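Local coordinates for N-acetylgalactosaminyltransferase 7 (PDB 6IWR), which belongs to the glycosyltransferases, joining a GT-A-type glycosyltransferase family 2 domain to a ricin-type beta-trefoil lectin domain, at residues Lys56-Thr61 against Lys260-Cys265; Glu144-Ser149 against Leu254-Ser259; Val472-Ile477 against Asn508-Ile513; Glu476-Glu481 against Lys588-Asn593. All blocks are in the same frame, centred on the assembly; numbering follows the deposited sequence.

Contact 1 (Lys56-Thr61 against Lys260-Cys265); sequences KPQTFT and KDRTIC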
# COMPACT_ATOMS: atom_id res chain seq x y z
N LYS A 56 -42.24 0.97 -24.92
CA LYS A 56 -42.96 1.76 -25.91
C LYS A 56 -42.22 1.67 -27.25
O LYS A 56 -40.99 1.57 -27.28
CB LYS A 56 -43.10 3.21 -25.43
CG LYS A 56 -44.00 3.39 -24.21
CD LYS A 56 -44.08 4.82 -23.77
CE LYS A 56 -45.00 5.00 -22.57
NZ LYS A 56 -45.11 6.44 -22.06
N PRO A 57 -42.92 1.65 -28.38
CA PRO A 57 -42.26 1.36 -29.66
C PRO A 57 -41.48 2.55 -30.19
O PRO A 57 -41.72 3.70 -29.81
CB PRO A 57 -43.43 1.02 -30.59
CG PRO A 57 -44.54 1.90 -30.02
CD PRO A 57 -44.39 1.75 -28.53
N GLN A 58 -40.55 2.27 -31.10
CA GLN A 58 -39.84 3.34 -31.78
C GLN A 58 -40.78 4.12 -32.68
O GLN A 58 -41.45 3.56 -33.55
CB GLN A 58 -38.66 2.79 -32.59
CG GLN A 58 -37.86 3.85 -33.33
CD GLN A 58 -36.86 4.54 -32.44
OE1 GLN A 58 -36.58 5.74 -32.59
NE2 GLN A 58 -36.29 3.78 -31.52
N THR A 59 -40.82 5.43 -32.48
CA THR A 59 -41.61 6.34 -33.29
C THR A 59 -40.75 7.24 -34.16
O THR A 59 -41.15 7.61 -35.27
CB THR A 59 -42.50 7.19 -32.38
OG1 THR A 59 -41.75 8.30 -31.89
CG2 THR A 59 -42.92 6.37 -31.19
N PHE A 60 -39.57 7.59 -33.65
CA PHE A 60 -38.53 8.31 -34.38
C PHE A 60 -37.99 7.45 -35.52
O PHE A 60 -37.63 6.28 -35.30
CB PHE A 60 -37.43 8.62 -33.36
CG PHE A 60 -36.71 9.90 -33.56
CD1 PHE A 60 -37.25 11.10 -33.10
CD2 PHE A 60 -35.47 9.92 -34.17
CE1 PHE A 60 -36.58 12.32 -33.28
CE2 PHE A 60 -34.79 11.11 -34.35
CZ PHE A 60 -35.35 12.33 -33.90
N THR A 61 -37.90 7.99 -36.73
CA THR A 61 -37.19 7.30 -37.81
C THR A 61 -35.77 7.84 -37.90
O THR A 61 -35.58 9.05 -38.02
CB THR A 61 -37.89 7.48 -39.16
OG1 THR A 61 -39.31 7.35 -39.00
CG2 THR A 61 -37.36 6.45 -40.17
N LYS A 260 -31.66 5.42 -33.78
CA LYS A 260 -32.31 4.35 -34.56
C LYS A 260 -33.28 3.59 -33.68
O LYS A 260 -34.37 3.22 -34.12
CB LYS A 260 -31.31 3.37 -35.21
CG LYS A 260 -31.46 3.27 -36.77
CD LYS A 260 -31.40 1.86 -37.54
CE LYS A 260 -31.90 1.97 -39.10
NZ LYS A 260 -31.00 2.29 -40.37
N ASP A 261 -32.94 3.42 -32.41
CA ASP A 261 -33.54 2.38 -31.57
C ASP A 261 -33.46 2.82 -30.11
O ASP A 261 -32.38 2.80 -29.52
CB ASP A 261 -32.81 1.06 -31.80
CG ASP A 261 -33.32 -0.07 -30.93
OD1 ASP A 261 -34.04 0.15 -29.93
OD2 ASP A 261 -32.98 -1.22 -31.25
N ARG A 262 -34.61 3.16 -29.52
CA ARG A 262 -34.65 3.75 -28.19
C ARG A 262 -34.25 2.78 -27.08
O ARG A 262 -34.03 3.25 -25.95
CB ARG A 262 -36.05 4.27 -27.90
CG ARG A 262 -37.13 3.24 -28.15
CD ARG A 262 -38.48 3.86 -27.95
NE ARG A 262 -38.48 4.52 -26.66
CZ ARG A 262 -38.88 3.95 -25.53
NH1 ARG A 262 -38.81 4.62 -24.37
NH2 ARG A 262 -39.36 2.71 -25.57
N THR A 263 -34.20 1.47 -27.34
CA THR A 263 -33.78 0.49 -26.34
C THR A 263 -32.29 0.20 -26.40
O THR A 263 -31.82 -0.73 -25.74
CB THR A 263 -34.54 -0.84 -26.50
OG1 THR A 263 -34.22 -1.43 -27.76
CG2 THR A 263 -36.05 -0.65 -26.37
N ILE A 264 -31.55 0.95 -27.20
CA ILE A 264 -30.10 0.84 -27.16
C ILE A 264 -29.58 1.83 -26.14
O ILE A 264 -30.06 2.97 -26.05
CB ILE A 264 -29.49 1.10 -28.55
CG1 ILE A 264 -30.09 0.11 -29.56
CG2 ILE A 264 -27.97 1.00 -28.53
CD1 ILE A 264 -29.52 0.22 -30.94
N CYS A 265 -28.65 1.38 -25.32
CA CYS A 265 -27.94 2.24 -24.39
C CYS A 265 -26.48 2.28 -24.80
O CYS A 265 -25.88 1.24 -25.10
CB CYS A 265 -28.11 1.75 -22.95
SG CYS A 265 -26.96 2.40 -21.78
O HOH W 1 -35.46 4.40 -36.12

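Contact 2 (Glu144-Ser149 against Leu254-Ser259); sequences ENLLTS and LVAPIS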
# COMPACT_ATOMS: atom_id res chain seq x y z
N GLU A 144 -28.08 13.95 -38.64
CA GLU A 144 -28.43 15.30 -38.11
C GLU A 144 -29.77 15.30 -37.43
O GLU A 144 -30.16 16.25 -36.82
CB GLU A 144 -28.47 16.39 -39.18
CG GLU A 144 -27.16 16.70 -39.84
CD GLU A 144 -27.24 16.67 -41.34
OE1 GLU A 144 -28.14 16.04 -41.89
OE2 GLU A 144 -26.38 17.28 -41.99
N ASN A 145 -30.40 14.16 -37.49
CA ASN A 145 -31.75 13.90 -37.12
C ASN A 145 -31.76 13.36 -35.68
O ASN A 145 -32.72 12.75 -35.25
CB ASN A 145 -32.22 12.86 -38.11
CG ASN A 145 -33.67 12.62 -38.04
OD1 ASN A 145 -34.43 13.49 -37.71
ND2 ASN A 145 -34.06 11.42 -38.37
N LEU A 146 -30.66 13.57 -34.98
CA LEU A 146 -30.40 13.01 -33.67
C LEU A 146 -31.27 13.53 -32.55
O LEU A 146 -31.82 14.61 -32.63
CB LEU A 146 -28.96 13.30 -33.30
CG LEU A 146 -27.87 12.91 -34.29
CD1 LEU A 146 -26.70 13.87 -34.20
CD2 LEU A 146 -27.44 11.49 -34.02
N LEU A 147 -31.40 12.73 -31.51
CA LEU A 147 -32.10 13.11 -30.30
C LEU A 147 -31.33 14.19 -29.55
O LEU A 147 -30.12 14.23 -29.61
CB LEU A 147 -32.22 11.91 -29.37
CG LEU A 147 -33.37 10.92 -29.37
CD1 LEU A 147 -34.45 11.21 -30.38
CD2 LEU A 147 -32.87 9.50 -29.52
N THR A 148 -32.03 15.05 -28.84
CA THR A 148 -31.38 15.99 -27.94
C THR A 148 -30.96 15.29 -26.64
O THR A 148 -31.36 14.16 -26.36
CB THR A 148 -32.32 17.14 -27.61
OG1 THR A 148 -33.46 16.62 -26.90
CG2 THR A 148 -32.80 17.82 -28.90
N SER A 149 -30.14 15.96 -25.82
CA SER A 149 -29.69 15.32 -24.59
C SER A 149 -29.61 16.29 -23.42
O SER A 149 -29.23 17.46 -23.57
CB SER A 149 -28.31 14.66 -24.77
OG SER A 149 -28.38 13.59 -25.70
N LEU A 254 -22.27 8.77 -30.28
CA LEU A 254 -22.87 8.24 -29.06
C LEU A 254 -24.39 8.22 -29.14
O LEU A 254 -25.04 7.29 -28.65
CB LEU A 254 -22.41 9.06 -27.86
CG LEU A 254 -22.82 8.56 -26.47
CD1 LEU A 254 -21.90 7.48 -26.01
CD2 LEU A 254 -22.78 9.69 -25.50
N VAL A 255 -25.00 9.25 -29.74
CA VAL A 255 -26.46 9.29 -29.78
C VAL A 255 -27.06 8.75 -31.08
O VAL A 255 -28.29 8.58 -31.16
CB VAL A 255 -26.92 10.73 -29.52
CG1 VAL A 255 -28.43 10.81 -29.49
CG2 VAL A 255 -26.35 11.22 -28.21
N ALA A 256 -26.27 8.46 -32.09
CA ALA A 256 -26.85 7.88 -33.29
C ALA A 256 -27.52 6.55 -33.00
O ALA A 256 -28.69 6.37 -33.36
CB ALA A 256 -25.78 7.76 -34.39
N PRO A 257 -26.87 5.59 -32.35
CA PRO A 257 -27.55 4.29 -32.16
C PRO A 257 -28.86 4.40 -31.39
O PRO A 257 -29.84 3.76 -31.77
CB PRO A 257 -26.50 3.43 -31.43
CG PRO A 257 -25.30 4.30 -31.24
CD PRO A 257 -25.47 5.60 -31.92
N ILE A 258 -28.91 5.25 -30.35
CA ILE A 258 -30.16 5.42 -29.59
C ILE A 258 -31.25 6.02 -30.47
O ILE A 258 -32.44 5.77 -30.27
CB ILE A 258 -29.93 6.29 -28.34
CG1 ILE A 258 -28.69 5.79 -27.58
CG2 ILE A 258 -31.16 6.30 -27.46
CD1 ILE A 258 -28.27 6.71 -26.49
N SER A 259 -30.86 6.83 -31.45
CA SER A 259 -31.84 7.44 -32.34
C SER A 259 -32.43 6.44 -33.33
O SER A 259 -33.59 6.58 -33.73
CB SER A 259 -31.21 8.63 -33.06
OG SER A 259 -30.55 9.50 -32.14

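Contact 3 (Val472-Ile477 against Asn508-Ile513); sequences VDWGEI and NQLFRI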
# COMPACT_ATOMS: atom_id res chain seq x y z
N VAL A 472 -16.05 -26.35 -0.27
CA VAL A 472 -16.24 -27.36 0.76
C VAL A 472 -16.65 -26.71 2.07
O VAL A 472 -17.63 -27.11 2.71
CB VAL A 472 -14.98 -28.23 0.95
CG1 VAL A 472 -15.22 -29.22 2.08
CG2 VAL A 472 -14.63 -28.96 -0.32
N ASP A 473 -15.92 -25.67 2.48
CA ASP A 473 -16.17 -24.97 3.73
C ASP A 473 -15.57 -23.57 3.60
O ASP A 473 -14.76 -23.30 2.70
CB ASP A 473 -15.57 -25.76 4.90
CG ASP A 473 -16.29 -25.51 6.21
OD1 ASP A 473 -16.87 -24.43 6.39
OD2 ASP A 473 -16.24 -26.41 7.09
N TRP A 474 -15.99 -22.67 4.48
CA TRP A 474 -15.47 -21.31 4.46
C TRP A 474 -15.55 -20.75 5.88
O TRP A 474 -16.34 -21.21 6.70
CB TRP A 474 -16.22 -20.41 3.47
CG TRP A 474 -17.67 -20.23 3.82
CD1 TRP A 474 -18.71 -21.06 3.50
CD2 TRP A 474 -18.23 -19.17 4.59
NE1 TRP A 474 -19.89 -20.58 4.02
CE2 TRP A 474 -19.62 -19.42 4.70
CE3 TRP A 474 -17.70 -18.03 5.21
CZ2 TRP A 474 -20.48 -18.56 5.39
CZ3 TRP A 474 -18.56 -17.18 5.89
CH2 TRP A 474 -19.94 -17.45 5.97
N GLY A 475 -14.74 -19.74 6.14
CA GLY A 475 -14.81 -19.03 7.40
C GLY A 475 -13.45 -18.64 7.94
O GLY A 475 -12.46 -18.60 7.19
N GLU A 476 -13.40 -18.31 9.23
CA GLU A 476 -12.13 -18.22 9.94
C GLU A 476 -11.48 -19.61 9.99
O GLU A 476 -12.15 -20.64 9.98
CB GLU A 476 -12.35 -17.71 11.36
CG GLU A 476 -13.06 -18.71 12.27
CD GLU A 476 -13.29 -18.21 13.69
OE1 GLU A 476 -13.72 -19.03 14.54
OE2 GLU A 476 -13.02 -17.03 13.98
N ILE A 477 -10.15 -19.62 10.03
CA ILE A 477 -9.40 -20.83 10.31
C ILE A 477 -8.80 -20.65 11.69
O ILE A 477 -7.75 -20.01 11.86
CB ILE A 477 -8.33 -21.11 9.24
CG1 ILE A 477 -9.01 -21.26 7.88
CG2 ILE A 477 -7.58 -22.38 9.59
CD1 ILE A 477 -8.04 -21.47 6.70
N ASN A 508 -9.49 -10.31 6.40
CA ASN A 508 -8.21 -10.98 6.28
C ASN A 508 -8.09 -12.23 7.15
O ASN A 508 -7.07 -12.94 7.06
CB ASN A 508 -7.08 -10.02 6.65
CG ASN A 508 -6.89 -8.92 5.64
OD1 ASN A 508 -6.12 -8.01 5.89
ND2 ASN A 508 -7.59 -8.98 4.51
N GLN A 509 -9.07 -12.50 8.01
CA GLN A 509 -9.12 -13.74 8.77
C GLN A 509 -10.16 -14.71 8.22
O GLN A 509 -10.60 -15.61 8.94
CB GLN A 509 -9.39 -13.46 10.24
CG GLN A 509 -8.22 -12.87 10.94
CD GLN A 509 -8.47 -12.73 12.43
OE1 GLN A 509 -9.55 -13.07 12.93
NE2 GLN A 509 -7.46 -12.26 13.15
N LEU A 510 -10.54 -14.54 6.96
CA LEU A 510 -11.56 -15.35 6.30
C LEU A 510 -10.94 -16.12 5.15
O LEU A 510 -10.17 -15.57 4.36
CB LEU A 510 -12.67 -14.46 5.77
CG LEU A 510 -13.92 -15.18 5.29
CD1 LEU A 510 -14.90 -15.20 6.45
CD2 LEU A 510 -14.51 -14.51 4.04
N PHE A 511 -11.28 -17.41 5.05
CA PHE A 511 -10.77 -18.25 3.96
C PHE A 511 -11.89 -19.15 3.46
O PHE A 511 -12.93 -19.31 4.10
CB PHE A 511 -9.57 -19.07 4.42
CG PHE A 511 -8.40 -18.23 4.85
CD1 PHE A 511 -8.31 -17.76 6.17
CD2 PHE A 511 -7.40 -17.87 3.94
CE1 PHE A 511 -7.25 -16.97 6.56
CE2 PHE A 511 -6.34 -17.08 4.33
CZ PHE A 511 -6.26 -16.64 5.64
N ARG A 512 -11.68 -19.71 2.28
CA ARG A 512 -12.58 -20.75 1.79
C ARG A 512 -11.73 -21.84 1.15
O ARG A 512 -10.66 -21.57 0.59
CB ARG A 512 -13.62 -20.22 0.77
CG ARG A 512 -13.03 -19.40 -0.35
CD ARG A 512 -14.05 -18.53 -1.03
NE ARG A 512 -13.98 -18.76 -2.46
CZ ARG A 512 -13.17 -18.11 -3.29
NH1 ARG A 512 -12.35 -17.14 -2.83
NH2 ARG A 512 -13.18 -18.41 -4.59
N ILE A 513 -12.19 -23.08 1.28
CA ILE A 513 -11.55 -24.21 0.64
C ILE A 513 -12.48 -24.75 -0.45
O ILE A 513 -13.67 -24.98 -0.21
CB ILE A 513 -11.18 -25.32 1.64
CG1 ILE A 513 -10.15 -26.25 1.00
CG2 ILE A 513 -12.37 -26.14 1.99
CD1 ILE A 513 -9.77 -27.36 1.88
O HOH W 2 -8.88 -17.08 10.31

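Contact 4 (Glu476-Glu481 against Lys588-Asn593); sequences EIRGFE and KWEMNN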
# COMPACT_ATOMS: atom_id res chain seq x y z
N GLU A 476 -13.40 -18.31 9.23
CA GLU A 476 -12.13 -18.22 9.94
C GLU A 476 -11.48 -19.61 9.99
O GLU A 476 -12.15 -20.64 9.98
CB GLU A 476 -12.35 -17.71 11.36
CG GLU A 476 -13.06 -18.71 12.27
CD GLU A 476 -13.29 -18.21 13.69
OE1 GLU A 476 -13.72 -19.03 14.54
OE2 GLU A 476 -13.02 -17.03 13.98
N ILE A 477 -10.15 -19.62 10.03
CA ILE A 477 -9.40 -20.83 10.31
C ILE A 477 -8.80 -20.65 11.69
O ILE A 477 -7.75 -20.01 11.86
CB ILE A 477 -8.33 -21.11 9.24
CG1 ILE A 477 -9.01 -21.26 7.88
CG2 ILE A 477 -7.58 -22.38 9.59
CD1 ILE A 477 -8.04 -21.47 6.70
N ARG A 478 -9.48 -21.19 12.69
CA ARG A 478 -9.18 -20.93 14.09
C ARG A 478 -8.46 -22.13 14.68
O ARG A 478 -8.74 -23.27 14.35
CB ARG A 478 -10.47 -20.65 14.86
CG ARG A 478 -10.29 -20.50 16.36
CD ARG A 478 -11.64 -20.49 17.02
NE ARG A 478 -12.32 -19.23 16.76
CZ ARG A 478 -12.36 -18.19 17.60
NH1 ARG A 478 -13.00 -17.08 17.25
NH2 ARG A 478 -11.75 -18.26 18.77
N GLY A 479 -7.51 -21.85 15.58
CA GLY A 479 -6.82 -22.93 16.28
C GLY A 479 -7.75 -23.60 17.27
O GLY A 479 -8.36 -22.93 18.13
N PHE A 480 -7.88 -24.92 17.16
CA PHE A 480 -8.85 -25.68 17.95
C PHE A 480 -8.72 -25.35 19.42
O PHE A 480 -7.66 -25.52 20.02
CB PHE A 480 -8.64 -27.19 17.72
CG PHE A 480 -9.63 -28.07 18.46
CD1 PHE A 480 -10.99 -28.03 18.15
CD2 PHE A 480 -9.20 -28.95 19.47
CE1 PHE A 480 -11.91 -28.84 18.82
CE2 PHE A 480 -10.12 -29.78 20.16
CZ PHE A 480 -11.47 -29.72 19.83
N GLU A 481 -9.82 -24.87 20.01
CA GLU A 481 -9.85 -24.55 21.44
C GLU A 481 -8.81 -23.48 21.77
O GLU A 481 -8.21 -23.48 22.85
CB GLU A 481 -9.63 -25.80 22.30
CG GLU A 481 -10.39 -27.03 21.80
CD GLU A 481 -10.60 -28.12 22.86
OE1 GLU A 481 -11.78 -28.50 23.10
OE2 GLU A 481 -9.58 -28.60 23.45
N LYS A 588 -4.33 -28.83 15.02
CA LYS A 588 -5.77 -29.01 15.04
C LYS A 588 -6.43 -27.67 14.80
O LYS A 588 -6.10 -26.68 15.47
CB LYS A 588 -6.23 -29.63 16.36
CG LYS A 588 -6.35 -31.16 16.27
CD LYS A 588 -6.01 -31.93 17.54
CE LYS A 588 -5.02 -33.05 17.20
NZ LYS A 588 -5.19 -34.29 18.01
N TRP A 589 -7.34 -27.63 13.82
CA TRP A 589 -7.93 -26.39 13.33
C TRP A 589 -9.42 -26.59 13.13
O TRP A 589 -9.87 -27.69 12.81
CB TRP A 589 -7.36 -25.97 11.98
CG TRP A 589 -5.92 -25.82 11.97
CD1 TRP A 589 -4.99 -26.78 11.71
CD2 TRP A 589 -5.19 -24.61 12.20
NE1 TRP A 589 -3.72 -26.25 11.78
CE2 TRP A 589 -3.82 -24.92 12.09
CE3 TRP A 589 -5.57 -23.30 12.51
CZ2 TRP A 589 -2.84 -23.97 12.27
CZ3 TRP A 589 -4.59 -22.36 12.68
CH2 TRP A 589 -3.24 -22.70 12.57
N GLU A 590 -10.19 -25.51 13.29
CA GLU A 590 -11.58 -25.46 12.88
C GLU A 590 -11.77 -24.42 11.79
O GLU A 590 -11.02 -23.44 11.69
CB GLU A 590 -12.54 -25.14 14.05
CG GLU A 590 -11.93 -24.73 15.37
CD GLU A 590 -13.00 -24.53 16.45
OE1 GLU A 590 -14.18 -24.71 16.12
OE2 GLU A 590 -12.68 -24.23 17.62
N MET A 591 -12.79 -24.63 10.96
CA MET A 591 -13.21 -23.61 10.00
C MET A 591 -14.66 -23.25 10.28
O MET A 591 -15.57 -24.03 10.01
CB MET A 591 -13.02 -24.06 8.55
CG MET A 591 -13.05 -22.91 7.52
SD MET A 591 -12.62 -23.52 5.86
CE MET A 591 -11.79 -22.13 5.10
N ASN A 592 -14.85 -22.06 10.81
CA ASN A 592 -16.15 -21.61 11.27
C ASN A 592 -16.63 -20.50 10.36
O ASN A 592 -15.86 -19.59 10.02
CB ASN A 592 -16.06 -21.12 12.71
CG ASN A 592 -15.40 -22.13 13.58
OD1 ASN A 592 -15.85 -23.26 13.62
ND2 ASN A 592 -14.29 -21.76 14.22
N ASN A 593 -17.89 -20.59 9.95
CA ASN A 593 -18.48 -19.50 9.19
C ASN A 593 -18.49 -18.25 10.04
O ASN A 593 -18.85 -18.28 11.21
CB ASN A 593 -19.91 -19.81 8.76
CG ASN A 593 -20.00 -20.98 7.82
OD1 ASN A 593 -21.04 -21.63 7.76
ND2 ASN A 593 -18.92 -21.29 7.11

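Contact 1 (Lys56-Thr61 against Lys260-Cys265)
Asp261 OD1, in the turn whose Arg262 meets Lys56 O, is held between two donors from one residue. Thr263 OG1 gives it a bond of 2.7 Å on the syn side, and Thr263 N reaches Asp261 OD1 at 2.9 Å on the anti side. The double grip fixes the rotation of the carboxylate, and Ile264 N to Asp261 O, 3.1 Å, closes the same turn. Arg262, the second residue of this turn, faces the passing N-terminal chain. Its CG stands between backbone N and carbonyl carbon (chi1 52°), and a bend at chi3 brings the guanidinium edge, near its plane, to the carbonyl of Lys56. The resulting bond from Arg262 NH2 to Lys56 O, 2.6 Å, is weak because it is far from straight (127°). Stronger partners steady the group: NE makes a salt bridge to Glu335 and NH1 one to Glu341. The extended Lys56 side chain leads away to a salt bridge with Glu337. Farther along, the CG of Gln58 rests 3.6 Å from Lys260 O. A water donates to that same Lys260 O, 2.6 Å away, and to Phe60 O, tying the two backbones together. Local geometry here is an Asx turn within a type I beta turn, carrying the chain from helix 251-260 into strand 264-274 of the GT-A domain.

Contact 2 (Glu144-Ser149 against Leu254-Ser259)
A first torsion of -50° sets Ser259 OG anti to its carbonyl carbon and turns it back along the helix, while Leu147, with chi1 at -90°, lays its side chain against the same serine. The hydroxyl donates to Val255 O, one turn earlier, at 2.6 Å, and accepts a weak but nearly straight bond from Leu147 N, 3.4 Å from Ser259 OG. Val255 O is itself doubly held, since Ser259 N and Ser259 OG approach it from opposite faces of the carbonyl plane. One buried hydroxyl thus links the incoming loop to a helix kinked around Pro257, whose nitrogen has no hydrogen to donate. Apolar branches fill in around this link. Leu147 CD2 lies 3.6 Å from Ser259 CA and continues to Ile258 CG2, whereas Leu147 CB sits 3.9 Å from Val255 CG1. The neighbouring Leu146 reaches in from another direction, its CD2 ending 3.7 Å from Ala256 CA. At the far end of the loop the other valine branch, Val255 CG2, packs 4.0 Å from Ser149 OG, a hydroxyl that hydrogen-bonds to Tyr251 OH; the same Tyr251 OH also hydrogen-bonds to Leu147 O. Helix 251-260 is in this way docked at the entry to strand 149-155, a parallel strand of the central sheet, in the alpha/beta layering of the GT-A fold.

Contact 3 (Val472-Ile477 against Asn508-Ile513)
Gly475 and Phe511 satisfy each other's backbone completely: Gly475 N donates to Phe511 O at 2.8 Å, and Phe511 N returns a bond of 2.7 Å to Gly475 O. Next along, Trp474 and Arg512 form a non-hydrogen-bonded antiparallel pair, followed by Ile513 N donating to Asp473 O, 2.9 Å away. Ile513 O then turns to Val472 N, at 2.7 Å, instead of to Asp473 N; with Val472 and Asp473 both facing Ile513, this is a classic beta bulge. Beyond Gly475 direct bonding stops. A water accepts from Ile477 N and donates to Gln509 O, 2.6 Å distant, an oxygen also approached by the CA-H of Glu476. Asp473 OD1 accepts from the next backbone nitrogen, Trp474 N, while OD2 makes a salt bridge with Lys552; Arg512 NH1 donates to Tyr522 O, and the amide of Gln509 is held by Pro501 O and His503 N. Ile477 meets Phe511 at about a right angle, its CD1 3.6 Å from Phe511 CB. Leu510 CD1 lies at the edge of the Trp474 indole, 4.2 Å from CE3. The chain turns a corner at Gly475, leaving strand 471-474 on the edge of a sheet in which 511-514 pairs next with 519-521, while strand 476-479 goes on to pair with 589-592.

Contact 4 (Glu476-Glu481 against Lys588-Asn593)
Glu476 and Asn592 cross with their carboxylate and amide planes 65° apart. Glu476 OE1 accepts from two donors: Asn592 ND2 meets its anti lone pair at 2.8 Å, while Arg478 NE comes to the same Glu476 OE1 from above the carboxylate plane, 2.6 Å away. The guanidinium grips side-on: Glu476 OE1 lies in its plane, at the edge beside NE, and NH1 reaches Glu476 OE2, so this salt bridge fixes both groups beside the amide. Arg478 also runs alongside Glu590, pointing the same way, its CD 3.9 Å from Glu590 OE2. Ile477 and Met591 share the other face, CG1 of Ile477 meeting Met591 CE at 4.0 Å; Ile477 also crosses Trp589 obliquely, its CG2 lying 3.7 Å from Trp589 CE3. Trp589 is pinned beyond by NE1 to Leu566 O and a cation-pi contact with Arg568. Past the strand, Phe480 CB rests 3.7 Å from Lys588 CB, and Glu481 CG covers one ring face. Arg478 and Glu590 exchange two backbone bonds between strands at 148°. An early strand, 476-479, thus pairs antiparallel with the late strand 589-592, consistent with the way a beta-trefoil closes its barrel by joining strands from near the two ends of the domain.

In the fold
The four contacts fall into two clusters, one in each domain. Contacts 1 and 2, with centres 10 Å apart, gather at the C-terminal part of helix 251-260 of the GT-A domain and the turn that follows it: residues 144-149 pack on the helix itself and residues 56-61 on the turn that leads into strand 264-274, and Phe60 touches Asn145. Along the chain, contact 2 lies between the two segments of contact 1. Contacts 3 and 4 follow in the lectin domain, centres 9 Å apart, sharing Glu476 and Ile477 on strand 476-479. The centres of contacts 1 and 2 lie about 49 to 59 Å from those of contacts 3 and 4, on opposite sides of the chain's centre, and none of the four bridges the two domains.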